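Local coordinates for protein peptidase, zinc-dependent (Methanocorpusculum labreanum, PDB 3LMC) that is probably a zinc-dependent metallopeptidase of the M54 family, expected to cleave peptide bonds, and also carries an iron ion bound by four cysteines, at residues A[70-73]-A[74-78]; A[169-172]-A[173-177]. All coordinates share one frame; numbering follows the deposited sequence.

Interaction 1 of 2, residues A[70-73]-A[74-78]; sequences IFKP and ADMDL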
ATOM      1  N   ILE A  70       0.526  16.612   9.511  1.00 25.43           N
ATOM      2  CA  ILE A  70      -0.341  15.621   8.859  1.00 26.12           C
ATOM      3  C   ILE A  70      -0.506  14.312   9.656  1.00 25.89           C
ATOM      4  O   ILE A  70      -1.629  13.896   9.921  1.00 23.36           O
ATOM      5  CB  ILE A  70       0.121  15.295   7.419  1.00 25.25           C
ATOM      6  CG1 ILE A  70       0.128  16.552   6.555  1.00 28.19           C
ATOM      7  CG2 ILE A  70      -0.800  14.276   6.779  1.00 24.43           C
ATOM      8  CD1 ILE A  70       0.439  16.263   5.104  1.00 31.73           C
ATOM      9  N   PHE A  71       0.598  13.673  10.049  1.00 22.37           N
ATOM     10  CA  PHE A  71       0.518  12.297  10.568  1.00 29.80           C
ATOM     11  C   PHE A  71       0.548  12.108  12.093  1.00 30.41           C
ATOM     12  O   PHE A  71       0.154  11.046  12.589  1.00 32.06           O
ATOM     13  CB  PHE A  71       1.610  11.428   9.938  1.00 29.17           C
ATOM     14  CG  PHE A  71       1.562  11.396   8.437  1.00 27.34           C
ATOM     15  CD1 PHE A  71       0.654  10.578   7.775  1.00 27.81           C
ATOM     16  CD2 PHE A  71       2.416  12.193   7.683  1.00 25.93           C
ATOM     17  CE1 PHE A  71       0.604  10.561   6.385  1.00 23.65           C
ATOM     18  CE2 PHE A  71       2.376  12.170   6.293  1.00 24.65           C
ATOM     19  CZ  PHE A  71       1.475  11.359   5.648  1.00 24.92           C
ATOM     20  N   LYS A  72       1.024  13.108  12.831  1.00 27.98           N
ATOM     21  CA  LYS A  72       1.185  12.961  14.281  1.00 22.40           C
ATOM     22  C   LYS A  72      -0.147  13.137  15.009  1.00 22.19           C
ATOM     23  O   LYS A  72      -0.805  14.157  14.841  1.00 26.04           O
ATOM     24  CB  LYS A  72       2.216  13.967  14.797  1.00 19.73           C
ATOM     25  CG  LYS A  72       2.378  13.988  16.307  1.00 23.57           C
ATOM     26  CD  LYS A  72       3.396  15.034  16.747  1.00 29.29           C
ATOM     27  CE  LYS A  72       2.739  16.388  17.005  1.00 31.50           C
ATOM     28  NZ  LYS A  72       1.615  16.340  18.011  1.00 31.53           N
ATOM     29  N   PRO A  73      -0.561  12.136  15.807  1.00 22.36           N
ATOM     30  CA  PRO A  73      -1.769  12.292  16.628  1.00 27.17           C
ATOM     31  C   PRO A  73      -1.635  13.536  17.500  1.00 32.38           C
ATOM     32  O   PRO A  73      -0.518  13.879  17.885  1.00 29.87           O
ATOM     33  CB  PRO A  73      -1.757  11.042  17.514  1.00 25.08           C
ATOM     34  CG  PRO A  73      -0.994  10.041  16.738  1.00 28.56           C
ATOM     35  CD  PRO A  73       0.071  10.821  16.005  1.00 27.89           C
ATOM     36  N   ALA A  74      -2.747  14.205  17.796  1.00 36.79           N
ATOM     37  CA  ALA A  74      -2.723  15.378  18.669  1.00 42.27           C
ATOM     38  C   ALA A  74      -2.096  15.079  20.033  1.00 42.38           C
ATOM     39  O   ALA A  74      -1.384  15.907  20.585  1.00 43.75           O
ATOM     40  CB  ALA A  74      -4.132  15.933  18.847  1.00 46.73           C
ATOM     41  N   ASP A  75      -2.354  13.890  20.568  1.00 42.65           N
ATOM     42  CA  ASP A  75      -1.873  13.540  21.900  1.00 42.84           C
ATOM     43  C   ASP A  75      -0.452  12.977  21.906  1.00 40.25           C
ATOM     44  O   ASP A  75      -0.028  12.379  22.893  1.00 42.82           O
ATOM     45  CB  ASP A  75      -2.836  12.553  22.585  1.00 42.27           C
ATOM     46  CG  ASP A  75      -2.846  11.178  21.922  1.00 44.37           C
ATOM     47  OD1 ASP A  75      -2.023  10.935  21.006  1.00 40.86           O
ATOM     48  OD2 ASP A  75      -3.684  10.338  22.319  1.00 46.13           O
HETATM   49  N   MSE A  76       0.278  13.162  20.811  1.00 37.38           N
HETATM   50  CA  MSE A  76       1.647  12.649  20.717  1.00 34.98           C
HETATM   51  C   MSE A  76       2.711  13.752  20.699  1.00 32.98           C
HETATM   52  O   MSE A  76       2.718  14.629  19.829  1.00 36.39           O
HETATM   53  CB  MSE A  76       1.820  11.721  19.504  1.00 31.82           C
HETATM   54  CG  MSE A  76       3.218  11.125  19.415  1.00 30.05           C
HETATM   55 SE   MSE A  76       3.559  10.105  17.776  1.00 34.89          SE
HETATM   56  CE  MSE A  76       2.441   8.553  18.162  1.00 18.37           C
ATOM     57  N   ASP A  77       3.613  13.696  21.668  1.00 31.14           N
ATOM     58  CA  ASP A  77       4.684  14.673  21.775  1.00 30.49           C
ATOM     59  C   ASP A  77       5.492  14.734  20.475  1.00 31.60           C
ATOM     60  O   ASP A  77       5.723  13.703  19.839  1.00 29.99           O
ATOM     61  CB  ASP A  77       5.594  14.313  22.951  1.00 37.80           C
ATOM     62  CG  ASP A  77       6.919  15.035  22.896  1.00 43.32           C
ATOM     63  OD1 ASP A  77       6.930  16.281  23.044  1.00 45.92           O
ATOM     64  OD2 ASP A  77       7.944  14.350  22.695  1.00 44.27           O
ATOM     65  N   LEU A  78       5.921  15.938  20.089  1.00 34.12           N
ATOM     66  CA  LEU A  78       6.613  16.158  18.813  1.00 32.44           C
ATOM     67  C   LEU A  78       7.978  15.480  18.735  1.00 35.43           C
ATOM     68  O   LEU A  78       8.368  14.965  17.681  1.00 37.03           O
ATOM     69  CB  LEU A  78       6.763  17.654  18.523  1.00 28.84           C
ATOM     70  CG  LEU A  78       7.530  18.017  17.254  1.00 31.00           C
ATOM     71  CD1 LEU A  78       6.899  17.313  16.046  1.00 27.01           C
ATOM     72  CD2 LEU A  78       7.540  19.535  17.060  1.00 31.95           C
TER

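Interaction 2 of 2, residues A[169-172]-A[173-177]; sequences CPRN and LDELD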
ATOM      1  N   CYS A 169       1.501 -14.370  -1.929  1.00 26.90           N
ATOM      2  CA  CYS A 169       2.181 -13.510  -2.896  1.00 27.21           C
ATOM      3  C   CYS A 169       1.800 -13.919  -4.312  1.00 32.71           C
ATOM      4  O   CYS A 169       2.164 -15.005  -4.759  1.00 36.69           O
ATOM      5  CB  CYS A 169       3.703 -13.566  -2.715  1.00 28.90           C
ATOM      6  SG  CYS A 169       4.603 -12.340  -3.728  1.00 41.24           S
ATOM      7  N   PRO A 170       1.057 -13.048  -5.018  1.00 33.05           N
ATOM      8  CA  PRO A 170       0.534 -13.319  -6.368  1.00 33.45           C
ATOM      9  C   PRO A 170       1.624 -13.227  -7.431  1.00 37.49           C
ATOM     10  O   PRO A 170       2.335 -12.224  -7.475  1.00 37.31           O
ATOM     11  CB  PRO A 170      -0.475 -12.181  -6.601  1.00 28.11           C
ATOM     12  CG  PRO A 170      -0.514 -11.376  -5.319  1.00 32.05           C
ATOM     13  CD  PRO A 170       0.742 -11.681  -4.569  1.00 30.16           C
ATOM     14  N   ARG A 171       1.743 -14.239  -8.284  1.00 43.81           N
ATOM     15  CA  ARG A 171       2.703 -14.178  -9.387  1.00 49.46           C
ATOM     16  C   ARG A 171       2.198 -13.279 -10.508  1.00 48.58           C
ATOM     17  O   ARG A 171       2.985 -12.665 -11.234  1.00 49.64           O
ATOM     18  CB  ARG A 171       3.005 -15.579  -9.925  1.00 56.86           C
ATOM     19  CG  ARG A 171       3.772 -16.454  -8.942  1.00 63.70           C
ATOM     20  CD  ARG A 171       4.325 -17.713  -9.598  1.00 68.20           C
ATOM     21  NE  ARG A 171       3.277 -18.599 -10.100  1.00 70.48           N
ATOM     22  CZ  ARG A 171       2.596 -19.455  -9.344  1.00 73.19           C
ATOM     23  NH1 ARG A 171       2.837 -19.532  -8.044  1.00 74.33           N
ATOM     24  NH2 ARG A 171       1.667 -20.230  -9.887  1.00 74.61           N
ATOM     25  N   ASN A 172       0.878 -13.196 -10.635  1.00 45.58           N
ATOM     26  CA  ASN A 172       0.256 -12.421 -11.698  1.00 42.15           C
ATOM     27  C   ASN A 172      -1.150 -11.967 -11.310  1.00 37.40           C
ATOM     28  O   ASN A 172      -1.618 -12.251 -10.209  1.00 39.31           O
ATOM     29  CB  ASN A 172       0.228 -13.243 -12.987  1.00 44.04           C
ATOM     30  CG  ASN A 172      -0.366 -14.628 -12.779  1.00 45.17           C
ATOM     31  OD1 ASN A 172      -1.392 -14.785 -12.107  1.00 43.82           O
ATOM     32  ND2 ASN A 172       0.269 -15.638 -13.363  1.00 42.97           N
ATOM     33  N   LEU A 173      -1.826 -11.272 -12.218  1.00 31.76           N
ATOM     34  CA  LEU A 173      -3.132 -10.701 -11.912  1.00 32.43           C
ATOM     35  C   LEU A 173      -4.239 -11.728 -11.660  1.00 35.88           C
ATOM     36  O   LEU A 173      -5.133 -11.489 -10.841  1.00 39.41           O
ATOM     37  CB  LEU A 173      -3.576  -9.724 -12.994  1.00 29.10           C
ATOM     38  CG  LEU A 173      -4.628  -8.782 -12.416  1.00 32.78           C
ATOM     39  CD1 LEU A 173      -4.067  -8.123 -11.168  1.00 29.32           C
ATOM     40  CD2 LEU A 173      -5.059  -7.743 -13.435  1.00 39.59           C
ATOM     41  N   ASP A 174      -4.186 -12.860 -12.360  1.00 31.33           N
ATOM     42  CA  ASP A 174      -5.159 -13.925 -12.161  1.00 31.13           C
ATOM     43  C   ASP A 174      -5.084 -14.493 -10.744  1.00 28.33           C
ATOM     44  O   ASP A 174      -6.116 -14.679 -10.089  1.00 28.61           O
ATOM     45  CB  ASP A 174      -4.959 -15.032 -13.190  1.00 40.92           C
ATOM     46  CG  ASP A 174      -5.393 -14.612 -14.584  1.00 51.94           C
ATOM     47  OD1 ASP A 174      -6.147 -13.616 -14.704  1.00 54.34           O
ATOM     48  OD2 ASP A 174      -4.981 -15.276 -15.560  1.00 56.33           O
ATOM     49  N   GLU A 175      -3.868 -14.772 -10.281  1.00 23.17           N
ATOM     50  CA  GLU A 175      -3.640 -15.196  -8.897  1.00 29.43           C
ATOM     51  C   GLU A 175      -4.099 -14.155  -7.880  1.00 24.65           C
ATOM     52  O   GLU A 175      -4.643 -14.499  -6.835  1.00 25.79           O
ATOM     53  CB  GLU A 175      -2.166 -15.532  -8.662  1.00 35.90           C
ATOM     54  CG  GLU A 175      -1.867 -17.025  -8.632  1.00 42.66           C
ATOM     55  CD  GLU A 175      -0.374 -17.328  -8.666  1.00 46.53           C
ATOM     56  OE1 GLU A 175       0.402 -16.669  -7.931  1.00 44.07           O
ATOM     57  OE2 GLU A 175       0.022 -18.227  -9.439  1.00 48.93           O
ATOM     58  N   LEU A 176      -3.884 -12.878  -8.181  1.00 23.59           N
ATOM     59  CA  LEU A 176      -4.305 -11.818  -7.263  1.00 26.31           C
ATOM     60  C   LEU A 176      -5.835 -11.801  -7.152  1.00 23.60           C
ATOM     61  O   LEU A 176      -6.403 -11.650  -6.069  1.00 24.74           O
ATOM     62  CB  LEU A 176      -3.739 -10.457  -7.717  1.00 26.04           C
ATOM     63  CG  LEU A 176      -4.222  -9.149  -7.079  1.00 29.31           C
ATOM     64  CD1 LEU A 176      -4.430  -9.293  -5.609  1.00 36.09           C
ATOM     65  CD2 LEU A 176      -3.231  -8.058  -7.341  1.00 24.37           C
ATOM     66  N   ASP A 177      -6.506 -11.992  -8.279  1.00 20.08           N
ATOM     67  CA  ASP A 177      -7.966 -11.967  -8.285  1.00 21.48           C
ATOM     68  C   ASP A 177      -8.542 -13.170  -7.533  1.00 22.50           C
ATOM     69  O   ASP A 177      -9.659 -13.103  -7.016  1.00 27.54           O
ATOM     70  CB  ASP A 177      -8.505 -11.907  -9.720  1.00 21.43           C
ATOM     71  CG  ASP A 177      -8.379 -10.520 -10.342  1.00 27.93           C
ATOM     72  OD1 ASP A 177      -8.119  -9.543  -9.600  1.00 24.13           O
ATOM     73  OD2 ASP A 177      -8.550 -10.407 -11.578  1.00 27.92           O
TER

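Interaction 1 of 2, residues A[70-73]-A[74-78]
A type I beta turn from Pro73 to Met76 reverses the chain between helix 68-71 and helix 78-88, and Lys72 reaches across its open ends to the carbonyls of Pro73 and Met76. The turn is defined by a backbone bond from Met76 N to Pro73 O of 3.1 Å, whose N-H points at the acceptor with an angle of 151°; the donor stands well above the carbonyl plane. Lys72 is the first residue to leave helical geometry after helix 68-71. Its chain runs straight through CG and CD and then bends at the last two torsions (chi3 90°, chi4 56°), which folds the ammonium back onto the turn. There Lys72 NZ donates to Met76 O at 2.7 Å, lying in that carbonyl's plane, and to Pro73 O at a longer 3.3 Å, tilted from the plane. Pro73 O is therefore gripped twice, by Lys72 NZ and Met76 N, from opposite faces of its plane. The lysine's aliphatic part is used as well: Lys72 CD passes 4.0 Å from Leu78 CA, and Lys72 CG lies 4.0 Å from Met76 CB. The selenomethionine Met76 lays its SE and CE against the CD and CG side of the Pro73 ring, an apolar contact with Met76 CE 3.9 Å from Pro73 CD. An alanine in place of Lys72 would probably leave Met76 O without its ammonium partner, take from Pro73 O one of its two donors, and make the connection less rigid. Beyond the turn, Asp77 OD2 accepts from Phe80 N, and Lys72 and Met76 both lean on Tyr81. The whole is a surface helix-to-helix connection: a type I beta turn followed directly by the Asp77 N-cap of helix 78-88, with the lysine bridging the turn's carbonyls.

Interaction 2 of 2, residues A[169-172]-A[173-177]
The loop residues 169-172 run into helix 173-178, folding back so that Pro170 CA comes within 5.1 Å of Leu176 CA. Helical bonding begins at Asn172 O, which accepts from Leu176 N at 3.1 Å. Asn172 is also the N-cap: its chi1 of 51° places CG between the backbone N and carbonyl carbon, and Asn172 OD1 takes the N-H of Glu175 N at 3.1 Å, nearly straight at 172°. The side chain of Glu175 turns back to the preceding loop, and Glu175 OE1 accepts from Arg171 N, one residue before the cap, at 2.8 Å, the N-H reaching it from above the carboxylate plane. Over one face of the poorly ordered Arg171 guanidinium lies the same carboxylate, the two planes 74° apart; this is attraction of charges without a directed N-H, and the exact place of OE2 is uncertain. The acidic groups of Asp174 and Glu175 at the helix start would probably be favoured by the helix dipole. Pro170 CB rests 3.9 Å from Leu176 CB. Cys169, at the start of the segment, touches the zinc ligand His159. Leu173 and Leu176 reach Phe108 of strand 106-112, while Leu173 also meets Arg142 and Leu176 Lys145 of helix 136-154; Asp177 adds a salt bridge to Arg142.

Overall arrangement
Both contacts are local and at the surface, about 37 Å apart between centres, on opposite sides of the chain's centre and with no touch. They hold different elements: 70-78 joins helix 68-71 to helix 78-88, whereas 169-177 starts helix 173-178. Interaction 1 has no buried residue among those that touch and lies far from the metals; interaction 2 includes one buried residue, Leu176, and begins close to the zinc site. Their chemistry differs accordingly. A lysine ammonium clasps backbone carbonyls at a turn in the first, while in the second side-chain oxygens accept backbone N-H groups at a helix start.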